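Local structure of TRAP dicarboxylate transporter, DctP subunit (Anaerococcus prevoti, 4N91) at residues Leu49-Glu54 / Phe266-Glu271; Thr147-Gly152 / Asp242-Asn247. The protein binds D-glucuronate, as either anomer, and probably serves as the extracytoplasmic solute-binding component of a TRAP transporter. One frame throughout, in Å; residues are numbered along the deposited sequence.

Contact 1: Leu49-Glu54 / Phe266-Glu271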
# COMPACT_ATOMS: atom_id res chain seq x y z
N LEU A 49 -3.44 -8.60 11.64
CA LEU A 49 -2.56 -9.76 11.71
C LEU A 49 -2.66 -10.48 13.05
O LEU A 49 -2.54 -11.71 13.11
CB LEU A 49 -1.12 -9.38 11.37
CG LEU A 49 -0.84 -9.03 9.90
CD1 LEU A 49 0.50 -8.37 9.73
CD2 LEU A 49 -0.94 -10.28 9.04
N LEU A 50 -2.93 -9.74 14.13
CA LEU A 50 -3.17 -10.37 15.42
C LEU A 50 -4.45 -11.22 15.33
O LEU A 50 -4.54 -12.30 15.91
CB LEU A 50 -3.30 -9.33 16.53
CG LEU A 50 -2.01 -8.63 16.96
CD1 LEU A 50 -2.31 -7.66 18.09
CD2 LEU A 50 -0.95 -9.65 17.38
N ALA A 51 -5.44 -10.73 14.60
CA ALA A 51 -6.69 -11.51 14.42
C ALA A 51 -6.43 -12.78 13.59
O ALA A 51 -6.93 -13.87 13.90
CB ALA A 51 -7.74 -10.65 13.77
N PHE A 52 -5.62 -12.64 12.55
CA PHE A 52 -5.12 -13.78 11.78
C PHE A 52 -4.46 -14.83 12.68
O PHE A 52 -4.79 -16.03 12.62
CB PHE A 52 -4.13 -13.27 10.73
CG PHE A 52 -3.33 -14.35 10.05
CD1 PHE A 52 -3.90 -15.16 9.09
CD2 PHE A 52 -1.99 -14.53 10.36
CE1 PHE A 52 -3.15 -16.17 8.45
CE2 PHE A 52 -1.23 -15.52 9.72
CZ PHE A 52 -1.82 -16.34 8.78
N GLU A 53 -3.54 -14.37 13.53
CA GLU A 53 -2.82 -15.26 14.42
C GLU A 53 -3.78 -15.99 15.35
O GLU A 53 -3.70 -17.21 15.54
CB GLU A 53 -1.81 -14.48 15.25
CG GLU A 53 -1.17 -15.28 16.36
CD GLU A 53 -0.09 -14.51 17.07
OE1 GLU A 53 0.21 -13.38 16.62
OE2 GLU A 53 0.45 -15.02 18.08
N GLU A 54 -4.71 -15.24 15.93
CA GLU A 54 -5.64 -15.84 16.86
C GLU A 54 -6.56 -16.85 16.15
O GLU A 54 -6.84 -17.94 16.66
CB GLU A 54 -6.46 -14.76 17.54
CG GLU A 54 -7.36 -15.31 18.65
CD GLU A 54 -8.17 -14.24 19.34
OE1 GLU A 54 -8.09 -13.07 18.90
OE2 GLU A 54 -8.88 -14.56 20.32
N PHE A 266 -6.67 -15.56 6.19
CA PHE A 266 -6.36 -14.42 5.34
C PHE A 266 -7.62 -13.57 5.12
O PHE A 266 -7.54 -12.34 4.99
CB PHE A 266 -5.82 -14.89 3.99
CG PHE A 266 -4.50 -15.62 4.06
CD1 PHE A 266 -3.51 -15.24 4.94
CD2 PHE A 266 -4.26 -16.69 3.21
CE1 PHE A 266 -2.29 -15.92 4.98
CE2 PHE A 266 -3.05 -17.36 3.24
CZ PHE A 266 -2.08 -16.99 4.14
N LYS A 267 -8.78 -14.21 5.04
CA LYS A 267 -10.04 -13.49 4.88
C LYS A 267 -10.33 -12.70 6.13
O LYS A 267 -10.76 -11.56 6.08
CB LYS A 267 -11.18 -14.46 4.59
CG LYS A 267 -12.46 -13.74 4.24
CD LYS A 267 -13.60 -14.73 3.97
CE LYS A 267 -13.22 -15.81 2.96
NZ LYS A 267 -14.32 -16.81 2.79
N VAL A 268 -10.11 -13.32 7.28
CA VAL A 268 -10.29 -12.61 8.56
C VAL A 268 -9.36 -11.40 8.65
O VAL A 268 -9.77 -10.32 9.10
CB VAL A 268 -10.05 -13.55 9.77
CG1 VAL A 268 -10.00 -12.77 11.08
CG2 VAL A 268 -11.15 -14.59 9.83
N LEU A 269 -8.12 -11.59 8.24
CA LEU A 269 -7.13 -10.52 8.19
C LEU A 269 -7.65 -9.34 7.37
O LEU A 269 -7.64 -8.19 7.81
CB LEU A 269 -5.86 -11.07 7.54
CG LEU A 269 -4.81 -10.08 7.09
CD1 LEU A 269 -4.37 -9.16 8.21
CD2 LEU A 269 -3.61 -10.88 6.54
N ASN A 270 -8.12 -9.64 6.17
CA ASN A 270 -8.68 -8.61 5.29
C ASN A 270 -9.84 -7.88 5.99
O ASN A 270 -9.91 -6.65 6.00
CB ASN A 270 -9.13 -9.26 3.99
CG ASN A 270 -9.88 -8.32 3.07
OD1 ASN A 270 -11.11 -8.26 3.08
ND2 ASN A 270 -9.14 -7.58 2.27
N GLU A 271 -10.75 -8.64 6.56
CA GLU A 271 -11.95 -8.06 7.17
C GLU A 271 -11.64 -7.19 8.39
O GLU A 271 -12.16 -6.09 8.52
CB GLU A 271 -12.92 -9.16 7.56
CG GLU A 271 -13.51 -9.86 6.32
CD GLU A 271 -14.12 -11.19 6.63
OE1 GLU A 271 -13.87 -11.75 7.71
OE2 GLU A 271 -14.91 -11.69 5.78

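Contact 2: Thr147-Gly152 / Asp242-Asn247. With BDP (beta-D-glucopyranuronic acid), chain C.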
# COMPACT_ATOMS: atom_id res chain seq x y z
N THR A 147 -4.18 -11.81 -0.08
CA THR A 147 -5.25 -10.85 0.15
C THR A 147 -4.67 -9.44 0.06
O THR A 147 -3.47 -9.28 -0.18
CB THR A 147 -6.00 -11.09 1.49
OG1 THR A 147 -7.20 -10.30 1.52
CG2 THR A 147 -5.15 -10.75 2.67
N TRP A 148 -5.53 -8.45 0.21
CA TRP A 148 -5.14 -7.05 0.22
C TRP A 148 -5.58 -6.40 1.53
O TRP A 148 -6.41 -6.93 2.28
CB TRP A 148 -5.75 -6.33 -0.98
CG TRP A 148 -7.26 -6.18 -0.89
CD1 TRP A 148 -8.21 -7.15 -1.14
CD2 TRP A 148 -7.99 -5.00 -0.53
NE1 TRP A 148 -9.48 -6.63 -0.95
CE2 TRP A 148 -9.37 -5.31 -0.59
CE3 TRP A 148 -7.60 -3.70 -0.19
CZ2 TRP A 148 -10.35 -4.38 -0.29
CZ3 TRP A 148 -8.59 -2.78 0.10
CH2 TRP A 148 -9.95 -3.13 0.05
N LEU A 149 -5.00 -5.24 1.80
CA LEU A 149 -5.34 -4.45 2.97
C LEU A 149 -5.53 -3.02 2.52
O LEU A 149 -4.84 -2.57 1.59
CB LEU A 149 -4.23 -4.52 4.03
CG LEU A 149 -3.79 -5.95 4.43
CD1 LEU A 149 -2.54 -5.87 5.24
CD2 LEU A 149 -4.86 -6.73 5.15
N ASP A 150 -6.42 -2.30 3.18
CA ASP A 150 -6.75 -0.93 2.82
C ASP A 150 -5.66 0.02 3.34
O ASP A 150 -5.26 -0.05 4.51
CB ASP A 150 -8.08 -0.56 3.46
CG ASP A 150 -8.78 0.61 2.80
OD1 ASP A 150 -8.17 1.37 2.02
OD2 ASP A 150 -10.01 0.77 3.08
N ALA A 151 -5.18 0.89 2.46
CA ALA A 151 -4.26 1.96 2.84
C ALA A 151 -4.80 3.32 2.36
O ALA A 151 -4.04 4.26 2.15
CB ALA A 151 -2.88 1.70 2.29
N GLY A 152 -6.12 3.43 2.20
CA GLY A 152 -6.72 4.71 1.84
C GLY A 152 -6.19 5.27 0.54
O GLY A 152 -5.86 4.51 -0.37
N ASP A 242 -2.20 -2.31 -0.01
CA ASP A 242 -1.19 -3.14 0.60
C ASP A 242 -1.54 -4.60 0.28
O ASP A 242 -2.72 -4.99 0.27
CB ASP A 242 -1.13 -2.91 2.11
CG ASP A 242 -0.46 -1.61 2.50
OD1 ASP A 242 0.42 -1.11 1.74
OD2 ASP A 242 -0.78 -1.10 3.60
N ILE A 243 -0.52 -5.38 -0.02
CA ILE A 243 -0.72 -6.77 -0.43
C ILE A 243 -0.08 -7.69 0.60
O ILE A 243 1.07 -7.49 1.01
CB ILE A 243 -0.07 -7.05 -1.80
CG1 ILE A 243 -0.54 -6.01 -2.83
CG2 ILE A 243 -0.38 -8.47 -2.25
CD1 ILE A 243 -2.03 -6.05 -3.17
N VAL A 244 -0.82 -8.70 1.03
CA VAL A 244 -0.26 -9.74 1.88
C VAL A 244 0.29 -10.81 0.97
O VAL A 244 -0.46 -11.40 0.17
CB VAL A 244 -1.33 -10.33 2.80
CG1 VAL A 244 -0.73 -11.32 3.75
CG2 VAL A 244 -2.05 -9.20 3.55
N ILE A 245 1.60 -11.03 1.04
CA ILE A 245 2.23 -12.03 0.20
C ILE A 245 2.74 -13.18 1.05
O ILE A 245 3.17 -12.99 2.18
CB ILE A 245 3.39 -11.43 -0.67
CG1 ILE A 245 4.50 -10.85 0.19
CG2 ILE A 245 2.86 -10.41 -1.66
CD1 ILE A 245 5.77 -10.52 -0.60
N ALA A 246 2.67 -14.38 0.49
CA ALA A 246 3.16 -15.57 1.17
C ALA A 246 4.18 -16.31 0.30
O ALA A 246 4.07 -16.32 -0.93
CB ALA A 246 1.99 -16.49 1.49
N ASN A 247 5.19 -16.88 0.94
CA ASN A 247 6.15 -17.73 0.24
C ASN A 247 5.41 -18.86 -0.45
O ASN A 247 4.61 -19.56 0.17
CB ASN A 247 7.20 -18.30 1.19
CG ASN A 247 8.17 -19.24 0.48
OD1 ASN A 247 7.98 -20.46 0.51
ND2 ASN A 247 9.15 -18.69 -0.21
C1 BDP C . 1.60 3.12 3.69
C2 BDP C . 1.47 1.73 3.29
C3 BDP C . 2.75 0.99 3.54
C4 BDP C . 3.84 1.57 2.82
C5 BDP C . 3.94 3.01 3.18
C6 BDP C . 5.00 3.74 2.32
O2 BDP C . 0.54 1.20 4.33
O3 BDP C . 2.59 -0.42 3.18
O4 BDP C . 5.01 0.96 3.00
O5 BDP C . 2.66 3.70 2.93
O6A BDP C . 6.15 3.25 2.35
O1 BDP C . 0.44 3.82 3.16
O6B BDP C . 4.72 4.87 1.84
O HOH W 1 -2.71 0.18 5.46

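Contact 1: Leu49-Glu54 / Phe266-Glu271
F52 and F266 lay their rings alongside each other, with both side chains pointing the same way. The planes differ by only 7°, but the centroids stand 5.4 Å apart, so the rings are slid past one another and barely overlap. Their closest touch is F52 CE1 to F266 CE1, at 3.6 Å. With CG of F52 anti to its own backbone nitrogen, chi1 168° places the ring beside F266, where I66 and I91 also touch it. A second tight spot lies one turn back: L269 CD1 sits 3.6 Å from the backbone N of L49 and also touches CD2 of L49. Replacing F52 with an alanine would probably leave F266 CE1 and CD1 without their aromatic neighbour and open a gap beside I91.

The other flank is looser. A51 CB and V268 CG1 are 4.1 Å apart, and both residues are partly exposed, on the solvent side of the contact. The segment axes approach to 8.0 Å, F52 and L269 lying nearest through their CA atoms, at 5.2 Å. The segments 49-54 and 266-271 run roughly antiparallel, their axes at 151°, and pack on one face of the five-stranded sheet, a helix layer belonging to the periplasmic-binding-protein fold; the 35-residue helix 256-290 is the long helix characteristic of TRAP solute-binding proteins.

Contact 2: Thr147-Gly152 / Asp242-Asn247
L149 and D242 form an antiparallel hydrogen-bonded pair, the register being fixed by two backbone bonds. L149 N donates to D242 O over 2.8 Å at an N-H...O angle of 154°. The return bond, D242 N to L149 O, is longer and more bent, at 3.1 Å and 145°. That same D242 O also receives a CA-H...O contact from W148, which is paired with I243 at a non-hydrogen-bonded position and sends its indole to the opposite face, where NE1 reaches D126. Further along, V244 N donates to T147 O.

From CB outward, D242 passes from the sheet to the sugar. Its CB rests 3.8 Å from L149 O, with L149 CB only slightly farther off. CG lies anti to the carbonyl carbon (chi1 -75°), which carries the carboxylate beyond the strand end and into the pocket, so that CG itself already meets O3 and O2 of the beta-glucuronate. OD1 comes within 2.7 Å of the sugar's O3. OD2 is 2.8 Å from its O2, so the carboxylate spans two adjacent hydroxyls.

Strand 242-247, inserted antiparallel between 91-95 and the edge strand 143-149, gives the strand order 2-1-3-5-4 that marks the type II periplasmic-binding-protein fold; the sugar lies by the start of 242-247 and the end of 143-149.

OD2 has further company: a water hydrogen-bonded to it at 3.0 Å also bonds D150 O, and A151 CB lies 3.7 Å away. D150 OD1 meanwhile accepts from G152 N, an Asx turn that bends the chain just past the strand. On the D242 side of the sheet, V244 CG2 wedges between T147 and L149, touching T147 CG2 at 3.6 Å and the CD1 methyl of L149.

From the N terminus, the chain forms strand 31-36, then helix 44-60, then strands 64-69 and 91-95, and reaches 147-152 at the sheet's edge. It next builds three strands of the four-stranded sheet (154-158, 212-215 and 231-238) and returns along 242-247, where contact 2 closes its loop of 89 intervening residues. Only afterwards does helix 256-290 close the wider loop of contact 1 on 49-54, so the first loop lies wholly within the second, without crossing. The two contacts meet directly: N270 ND2 is 2.8 Å from W148 O, a probable hydrogen bond, and L269 CD2 packs on V244 CG2, joining the helix layer to the sheet.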